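Local coordinates for protein putative phosphatase (Bacteroides thetaiotaomicron, PDB 3KYA) that binds zinc ions and is a putative phosphatase whose substrate has not been established, at residues A[191-196]-A[232-237]; A[402-407]-A[412-417]. All coordinates share one frame; numbering follows the deposited sequence.

Contact 1. Residues A[191-196]-A[232-237]; sequences IAFNKK and GTFDDR. With EDO (1,2-ethanediol), chain M.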
ATOM      1  N   ILE A 191      18.821 -24.474 -11.778  1.00 12.87           N
ATOM      2  CA  ILE A 191      20.236 -24.181 -11.867  1.00 13.14           C
ATOM      3  C   ILE A 191      20.651 -23.369 -10.644  1.00 13.12           C
ATOM      4  O   ILE A 191      19.996 -22.368 -10.302  1.00 13.35           O
ATOM      5  CB  ILE A 191      20.574 -23.375 -13.145  1.00 13.35           C
ATOM      6  CG1 ILE A 191      20.414 -24.238 -14.395  1.00 14.60           C
ATOM      7  CG2 ILE A 191      22.010 -22.835 -13.068  1.00 12.30           C
ATOM      8  CD1 ILE A 191      20.528 -23.445 -15.728  1.00 16.38           C
ATOM      9  N   ALA A 192      21.719 -23.812  -9.985  1.00 12.36           N
ATOM     10  CA  ALA A 192      22.319 -23.098  -8.862  1.00 12.56           C
ATOM     11  C   ALA A 192      23.841 -23.180  -9.013  1.00 12.87           C
ATOM     12  O   ALA A 192      24.345 -23.867  -9.914  1.00 12.63           O
ATOM     13  CB  ALA A 192      21.856 -23.672  -7.500  1.00 11.96           C
ATOM     14  N   PHE A 193      24.558 -22.445  -8.171  1.00 13.08           N
ATOM     15  CA  PHE A 193      26.027 -22.417  -8.181  1.00 13.49           C
ATOM     16  C   PHE A 193      26.565 -22.519  -6.755  1.00 13.50           C
ATOM     17  O   PHE A 193      25.966 -21.965  -5.827  1.00 13.96           O
ATOM     18  CB  PHE A 193      26.549 -21.129  -8.839  1.00 13.45           C
ATOM     19  CG  PHE A 193      26.187 -20.993 -10.299  1.00 12.62           C
ATOM     20  CD1 PHE A 193      25.001 -20.393 -10.680  1.00 12.13           C
ATOM     21  CD2 PHE A 193      27.043 -21.441 -11.296  1.00 13.71           C
ATOM     22  CE1 PHE A 193      24.658 -20.272 -12.025  1.00 12.21           C
ATOM     23  CE2 PHE A 193      26.702 -21.320 -12.647  1.00 12.43           C
ATOM     24  CZ  PHE A 193      25.501 -20.734 -13.004  1.00 11.81           C
ATOM     25  N   ASN A 194      27.700 -23.200  -6.559  1.00 13.62           N
ATOM     26  CA  ASN A 194      28.279 -23.284  -5.216  1.00 13.43           C
ATOM     27  C   ASN A 194      28.867 -21.956  -4.747  1.00 13.98           C
ATOM     28  O   ASN A 194      29.297 -21.126  -5.562  1.00 14.06           O
ATOM     29  CB  ASN A 194      29.393 -24.346  -5.138  1.00 13.57           C
ATOM     30  CG  ASN A 194      30.641 -23.941  -5.915  1.00 12.60           C
ATOM     31  OD1 ASN A 194      30.621 -23.877  -7.135  1.00 12.39           O
ATOM     32  ND2 ASN A 194      31.736 -23.698  -5.204  1.00 12.09           N
ATOM     33  N   LYS A 195      28.864 -21.740  -3.434  1.00 14.37           N
ATOM     34  CA  LYS A 195      29.586 -20.622  -2.835  1.00 15.25           C
ATOM     35  C   LYS A 195      31.001 -21.165  -2.620  1.00 15.30           C
ATOM     36  O   LYS A 195      31.164 -22.386  -2.538  1.00 15.57           O
ATOM     37  CB  LYS A 195      29.025 -20.222  -1.468  1.00 15.77           C
ATOM     38  CG  LYS A 195      27.615 -19.596  -1.461  1.00 17.69           C
ATOM     39  CD  LYS A 195      27.530 -18.297  -2.257  1.00 20.27           C
ATOM     40  CE  LYS A 195      28.471 -17.210  -1.717  1.00 22.52           C
ATOM     41  NZ  LYS A 195      28.450 -15.990  -2.563  1.00 23.18           N
ATOM     42  N   LYS A 196      32.011 -20.303  -2.514  1.00 15.65           N
ATOM     43  CA  LYS A 196      33.386 -20.766  -2.264  0.50 15.87           C
ATOM     44  C   LYS A 196      33.434 -21.728  -1.083  1.00 16.05           C
ATOM     45  O   LYS A 196      32.771 -21.506  -0.069  1.00 16.13           O
ATOM     46  CB  LYS A 196      34.344 -19.592  -1.990  0.50 16.08           C
ATOM     47  CG  LYS A 196      35.746 -20.039  -1.517  0.50 16.75           C
ATOM     48  CD  LYS A 196      36.809 -18.943  -1.581  0.50 18.18           C
ATOM     49  CE  LYS A 196      36.694 -17.915  -0.458  0.50 18.17           C
ATOM     50  NZ  LYS A 196      37.650 -16.791  -0.689  0.50 18.53           N
ATOM     51  N   GLY A 232      36.738 -20.803 -18.397  1.00 17.66           N
ATOM     52  CA  GLY A 232      35.627 -20.119 -17.755  1.00 17.54           C
ATOM     53  C   GLY A 232      34.226 -20.510 -18.208  1.00 17.08           C
ATOM     54  O   GLY A 232      33.249 -20.077 -17.620  1.00 17.15           O
ATOM     55  N   THR A 233      34.123 -21.353 -19.233  1.00 17.26           N
ATOM     56  CA  THR A 233      32.828 -21.758 -19.781  1.00 17.06           C
ATOM     57  C   THR A 233      32.209 -22.990 -19.116  1.00 16.64           C
ATOM     58  O   THR A 233      32.881 -23.748 -18.415  1.00 16.07           O
ATOM     59  CB  THR A 233      32.964 -22.099 -21.293  1.00 17.16           C
ATOM     60  OG1 THR A 233      33.870 -23.214 -21.466  1.00 16.47           O
ATOM     61  CG2 THR A 233      33.458 -20.888 -22.081  1.00 18.23           C
ATOM     62  N   PHE A 234      30.911 -23.169 -19.332  1.00 16.66           N
ATOM     63  CA  PHE A 234      30.227 -24.409 -18.965  1.00 16.58           C
ATOM     64  C   PHE A 234      29.714 -24.973 -20.294  1.00 16.88           C
ATOM     65  O   PHE A 234      28.821 -24.370 -20.910  1.00 17.52           O
ATOM     66  CB  PHE A 234      29.035 -24.216 -18.025  1.00 16.52           C
ATOM     67  CG  PHE A 234      29.388 -23.738 -16.642  1.00 15.90           C
ATOM     68  CD1 PHE A 234      29.789 -24.637 -15.654  1.00 15.74           C
ATOM     69  CD2 PHE A 234      29.292 -22.389 -16.321  1.00 15.35           C
ATOM     70  CE1 PHE A 234      30.116 -24.192 -14.374  1.00 14.57           C
ATOM     71  CE2 PHE A 234      29.597 -21.941 -15.046  1.00 15.21           C
ATOM     72  CZ  PHE A 234      30.014 -22.849 -14.065  1.00 14.48           C
ATOM     73  N   ASP A 235      30.275 -26.088 -20.761  1.00 16.25           N
ATOM     74  CA  ASP A 235      29.812 -26.685 -22.020  1.00 16.11           C
ATOM     75  C   ASP A 235      30.016 -28.213 -22.059  1.00 16.22           C
ATOM     76  O   ASP A 235      30.208 -28.841 -21.024  1.00 15.88           O
ATOM     77  CB  ASP A 235      30.428 -25.956 -23.240  1.00 16.00           C
ATOM     78  CG  ASP A 235      31.949 -26.052 -23.308  1.00 16.59           C
ATOM     79  OD1 ASP A 235      32.544 -27.012 -22.766  1.00 16.87           O
ATOM     80  OD2 ASP A 235      32.550 -25.169 -23.962  1.00 16.90           O
ATOM     81  N   ASP A 236      29.973 -28.813 -23.244  1.00 16.46           N
ATOM     82  CA  ASP A 236      30.081 -30.272 -23.343  1.00 16.91           C
ATOM     83  C   ASP A 236      31.490 -30.814 -23.015  1.00 16.92           C
ATOM     84  O   ASP A 236      31.678 -32.023 -22.926  1.00 16.90           O
ATOM     85  CB  ASP A 236      29.544 -30.767 -24.701  1.00 17.24           C
ATOM     86  CG  ASP A 236      28.021 -30.590 -24.832  1.00 18.00           C
ATOM     87  OD1 ASP A 236      27.298 -30.624 -23.813  1.00 16.82           O
ATOM     88  OD2 ASP A 236      27.533 -30.422 -25.965  1.00 19.49           O
ATOM     89  N   ARG A 237      32.459 -29.933 -22.793  1.00 16.65           N
ATOM     90  CA  ARG A 237      33.786 -30.370 -22.359  1.00 16.87           C
ATOM     91  C   ARG A 237      33.830 -30.477 -20.839  1.00 16.57           C
ATOM     92  O   ARG A 237      34.751 -31.067 -20.287  1.00 15.96           O
ATOM     93  CB  ARG A 237      34.859 -29.381 -22.790  1.00 17.25           C
ATOM     94  CG  ARG A 237      35.053 -29.255 -24.292  1.00 17.73           C
ATOM     95  CD  ARG A 237      35.974 -28.096 -24.586  1.00 20.05           C
ATOM     96  NE  ARG A 237      35.355 -26.837 -24.195  1.00 20.77           N
ATOM     97  CZ  ARG A 237      35.979 -25.664 -24.141  1.00 22.15           C
ATOM     98  NH1 ARG A 237      37.258 -25.568 -24.449  1.00 22.86           N
ATOM     99  NH2 ARG A 237      35.312 -24.576 -23.769  1.00 22.78           N
TER
HETATM  100  C1  EDO M  12      27.463 -30.859 -19.899  1.00 36.60           C
HETATM  101  O1  EDO M  12      26.689 -30.747 -21.109  1.00 32.21           O
HETATM  102  C2  EDO M  12      28.568 -31.910 -20.019  1.00 38.30           C
HETATM  103  O2  EDO M  12      27.995 -33.135 -20.508  1.00 40.30           O

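Contact 2. Residues A[402-407]-A[412-417]; sequences CVRKVT and VSTYAG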
ATOM      1  N   CYS A 402       1.213 -12.962 -14.710  1.00 13.97           N
ATOM      2  CA  CYS A 402       1.770 -11.757 -14.106  1.00 13.88           C
ATOM      3  C   CYS A 402       2.895 -12.025 -13.105  1.00 13.40           C
ATOM      4  O   CYS A 402       3.147 -13.164 -12.706  1.00 12.66           O
ATOM      5  CB  CYS A 402       0.642 -10.985 -13.419  1.00 14.09           C
ATOM      6  SG  CYS A 402      -0.141 -11.879 -12.045  1.00 14.10           S
ATOM      7  N   VAL A 403       3.577 -10.944 -12.745  1.00 13.09           N
ATOM      8  CA  VAL A 403       4.572 -10.937 -11.689  1.00 12.98           C
ATOM      9  C   VAL A 403       3.856 -10.368 -10.454  1.00 12.84           C
ATOM     10  O   VAL A 403       3.238  -9.290 -10.537  1.00 13.70           O
ATOM     11  CB  VAL A 403       5.782 -10.046 -12.029  1.00 13.44           C
ATOM     12  CG1 VAL A 403       6.772 -10.016 -10.863  1.00 13.55           C
ATOM     13  CG2 VAL A 403       6.487 -10.520 -13.328  1.00 12.83           C
ATOM     14  N   ARG A 404       3.890 -11.096  -9.341  1.00 12.65           N
ATOM     15  CA  ARG A 404       3.296 -10.646  -8.066  1.00 13.18           C
ATOM     16  C   ARG A 404       4.420 -10.240  -7.102  1.00 13.11           C
ATOM     17  O   ARG A 404       5.577 -10.676  -7.253  1.00 13.39           O
ATOM     18  CB  ARG A 404       2.464 -11.748  -7.384  1.00 13.14           C
ATOM     19  CG  ARG A 404       1.459 -12.518  -8.223  1.00 14.89           C
ATOM     20  CD  ARG A 404       0.125 -11.830  -8.478  1.00 15.17           C
ATOM     21  NE  ARG A 404      -0.737 -11.650  -7.301  1.00 13.03           N
ATOM     22  CZ  ARG A 404      -1.556 -12.573  -6.782  1.00 13.63           C
ATOM     23  NH1 ARG A 404      -1.617 -13.805  -7.277  1.00 12.75           N
ATOM     24  NH2 ARG A 404      -2.311 -12.265  -5.717  1.00 13.74           N
ATOM     25  N   LYS A 405       4.067  -9.418  -6.114  1.00 13.44           N
ATOM     26  CA  LYS A 405       4.969  -8.930  -5.085  1.00 13.45           C
ATOM     27  C   LYS A 405       4.444  -9.371  -3.719  1.00 13.94           C
ATOM     28  O   LYS A 405       3.235  -9.341  -3.485  1.00 13.62           O
ATOM     29  CB  LYS A 405       5.039  -7.397  -5.122  1.00 13.85           C
ATOM     30  CG  LYS A 405       5.914  -6.762  -4.043  1.00 14.40           C
ATOM     31  CD  LYS A 405       5.815  -5.244  -4.101  1.00 16.44           C
ATOM     32  CE  LYS A 405       6.408  -4.581  -2.888  1.00 17.81           C
ATOM     33  NZ  LYS A 405       6.129  -3.101  -2.873  1.00 18.84           N
ATOM     34  N   VAL A 406       5.357  -9.789  -2.846  1.00 14.02           N
ATOM     35  CA  VAL A 406       5.039 -10.232  -1.493  1.00 13.82           C
ATOM     36  C   VAL A 406       5.929  -9.485  -0.504  1.00 14.00           C
ATOM     37  O   VAL A 406       7.164  -9.622  -0.543  1.00 13.04           O
ATOM     38  CB  VAL A 406       5.262 -11.774  -1.292  1.00 14.10           C
ATOM     39  CG1 VAL A 406       4.835 -12.204   0.123  1.00 12.93           C
ATOM     40  CG2 VAL A 406       4.495 -12.605  -2.344  1.00 12.89           C
ATOM     41  N   THR A 407       5.320  -8.685   0.371  1.00 14.31           N
ATOM     42  CA  THR A 407       6.073  -7.986   1.395  1.00 14.87           C
ATOM     43  C   THR A 407       6.411  -8.990   2.501  1.00 15.39           C
ATOM     44  O   THR A 407       5.787 -10.042   2.589  1.00 16.47           O
ATOM     45  CB  THR A 407       5.298  -6.785   1.984  1.00 14.95           C
ATOM     46  OG1 THR A 407       4.108  -7.239   2.642  1.00 14.80           O
ATOM     47  CG2 THR A 407       4.944  -5.784   0.886  1.00 14.28           C
ATOM     48  N   VAL A 412       0.263  -9.534  -0.504  1.00 14.00           N
ATOM     49  CA  VAL A 412       0.466  -9.893  -1.896  1.00 13.53           C
ATOM     50  C   VAL A 412      -0.227  -8.883  -2.811  1.00 13.77           C
ATOM     51  O   VAL A 412      -1.404  -8.564  -2.632  1.00 12.75           O
ATOM     52  CB  VAL A 412      -0.052 -11.305  -2.215  1.00 13.57           C
ATOM     53  CG1 VAL A 412       0.323 -11.706  -3.673  1.00 12.66           C
ATOM     54  CG2 VAL A 412       0.504 -12.321  -1.209  1.00 13.11           C
ATOM     55  N   SER A 413       0.525  -8.394  -3.797  1.00 13.97           N
ATOM     56  CA  SER A 413       0.012  -7.455  -4.792  1.00 14.39           C
ATOM     57  C   SER A 413       0.430  -7.907  -6.203  1.00 14.45           C
ATOM     58  O   SER A 413       1.126  -8.922  -6.359  1.00 14.53           O
ATOM     59  CB  SER A 413       0.519  -6.042  -4.504  1.00 14.61           C
ATOM     60  OG  SER A 413       1.931  -5.988  -4.540  1.00 16.00           O
ATOM     61  N   THR A 414      -0.029  -7.178  -7.217  1.00 14.14           N
ATOM     62  CA  THR A 414       0.317  -7.482  -8.596  1.00 14.32           C
ATOM     63  C   THR A 414       1.251  -6.379  -9.059  1.00 14.74           C
ATOM     64  O   THR A 414       0.892  -5.198  -9.008  1.00 15.40           O
ATOM     65  CB  THR A 414      -0.917  -7.596  -9.492  1.00 14.01           C
ATOM     66  OG1 THR A 414      -1.735  -8.676  -9.025  1.00 14.98           O
ATOM     67  CG2 THR A 414      -0.517  -7.885 -10.937  1.00 13.95           C
ATOM     68  N   TYR A 415       2.454  -6.765  -9.493  1.00 14.64           N
ATOM     69  CA  TYR A 415       3.494  -5.807  -9.891  1.00 14.26           C
ATOM     70  C   TYR A 415       3.481  -5.461 -11.369  1.00 14.12           C
ATOM     71  O   TYR A 415       3.592  -4.278 -11.736  1.00 13.86           O
ATOM     72  CB  TYR A 415       4.876  -6.365  -9.511  1.00 14.14           C
ATOM     73  CG  TYR A 415       6.061  -5.526  -9.960  1.00 15.45           C
ATOM     74  CD1 TYR A 415       6.256  -4.235  -9.468  1.00 16.97           C
ATOM     75  CD2 TYR A 415       7.004  -6.042 -10.845  1.00 16.24           C
ATOM     76  CE1 TYR A 415       7.358  -3.471  -9.869  1.00 17.50           C
ATOM     77  CE2 TYR A 415       8.097  -5.291 -11.244  1.00 16.99           C
ATOM     78  CZ  TYR A 415       8.269  -4.011 -10.754  1.00 17.23           C
ATOM     79  OH  TYR A 415       9.359  -3.263 -11.156  1.00 17.86           O
ATOM     80  N   ALA A 416       3.336  -6.483 -12.214  1.00 13.93           N
ATOM     81  CA  ALA A 416       3.394  -6.302 -13.656  1.00 13.95           C
ATOM     82  C   ALA A 416       2.554  -7.347 -14.367  1.00 14.18           C
ATOM     83  O   ALA A 416       2.560  -8.532 -13.998  1.00 14.21           O
ATOM     84  CB  ALA A 416       4.862  -6.369 -14.136  1.00 13.53           C
ATOM     85  N   GLY A 417       1.844  -6.902 -15.396  1.00 14.22           N
ATOM     86  CA  GLY A 417       1.002  -7.769 -16.208  1.00 14.35           C
ATOM     87  C   GLY A 417      -0.474  -7.469 -16.049  1.00 14.77           C
ATOM     88  O   GLY A 417      -0.862  -6.596 -15.251  1.00 14.68           O
TER
HETATM   89  O   HOH W   1       2.785  -6.414  -1.973  1.00 14.66           O

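Contact 1. Residues A[191-196]-A[232-237]
D235 OD1, next in the chain to the F234 ring that meets F193, is gripped twice by R237: the backbone N donates at 2.9 Å, closing an Asx turn, and NE comes in on the syn lone pair, close to the guanidinium plane. R237 NH2 reaches D235 OD2 at 2.8 Å, so the salt bridge is side-on, one nitrogen to each oxygen. N229 adds another donor to OD1, and D231 gives R237 NH2 a second carboxylate. D236 OD1 accepts from O1 of a 1,2-ethanediol, probably from crystallisation, at 2.8 Å.

The contact between the segments is small and apolar. F193 CE2 meets F234 CE2 at 3.8 Å; the F234 atoms lie near the plane of the F193 ring, at its edge, and the ring planes are turned by 56°. Both CG atoms sit anti to their carbonyl carbon (chi1 -64° and -67°), which sends the rings across the 11.7 Å between the CA atoms until their CE2 atoms meet. M207 packs against both rings. F193 ends strand 188-193; F234, in the loop between strands 220-227 and 240-246 of that sheet, reaches Y155 (strand 153-159) and L178 (strand 173-178) of the neighbouring antiparallel sheet, consistent with adjacent blades of a beta-propeller.

Contact 2. Residues A[402-407]-A[412-417]
V403 and the pair Y415-A416 form a classic beta bulge in this antiparallel hairpin. V403 O accepts from Y415 N at 2.8 Å and from A416 N at 3.3 Å, and V403 N bonds back to A416 O. Past the bulge, K405 and S413 are a hydrogen-bonded pair; K405 N reaches S413 O at 3.0 Å.

Among polar side chains, R404 dominates. Bends at chi2 (-80°) and chi3 (-67°) fold its chain back across the second strand, where NE makes a weak bond to S413 O and V412 CG1 lies over one guanidinium face, 3.4 Å from NH2. Its charge is met by D363 at NH2 and D397 at NH1, while T414 OG1 bonds to Y361 and D363. Replacing R404 with a leucine would probably leave D363 and D397 without their cationic partner and V412 without the flat group it packs on. On the other face a water sits 2.7 Å from S413 OG and donates weakly to K405 O.

Apolar contacts occur on both faces: V403 CG1 meets the Y415 ring edge at CD2 (4.0 Å), beside I471, and V406 CG2 lies alongside V412 CG2 at 4.2 Å.

The chemistry differs by face: on one, D363 from the loop before strand 374-381 and D397 on strand 391-397 probably balance a buried arginine; on the other, V403 and A416 pack against strand 467-473.

Overall arrangement
Contact 1 closes before contact 2 opens along the chain, and the two lie apart: their centres are 31 Å from each other and their nearest atoms about 18 Å. They share no sheet. Residues 191-193 end the first strand of the four-stranded sheet running from 188 to 246, and 232-237 lie in the loop between its last two strands; 402-407 and 412-417 form the last hairpin of the sheet from 374 to 415. These are two of six successive antiparallel sheets, consistent with a six-bladed beta-propeller in which 105-110 joins strands 446-452, 457-462 and 467-473 to close the ring. Each contact also touches an adjoining sheet, so both link consecutive blades at separate places.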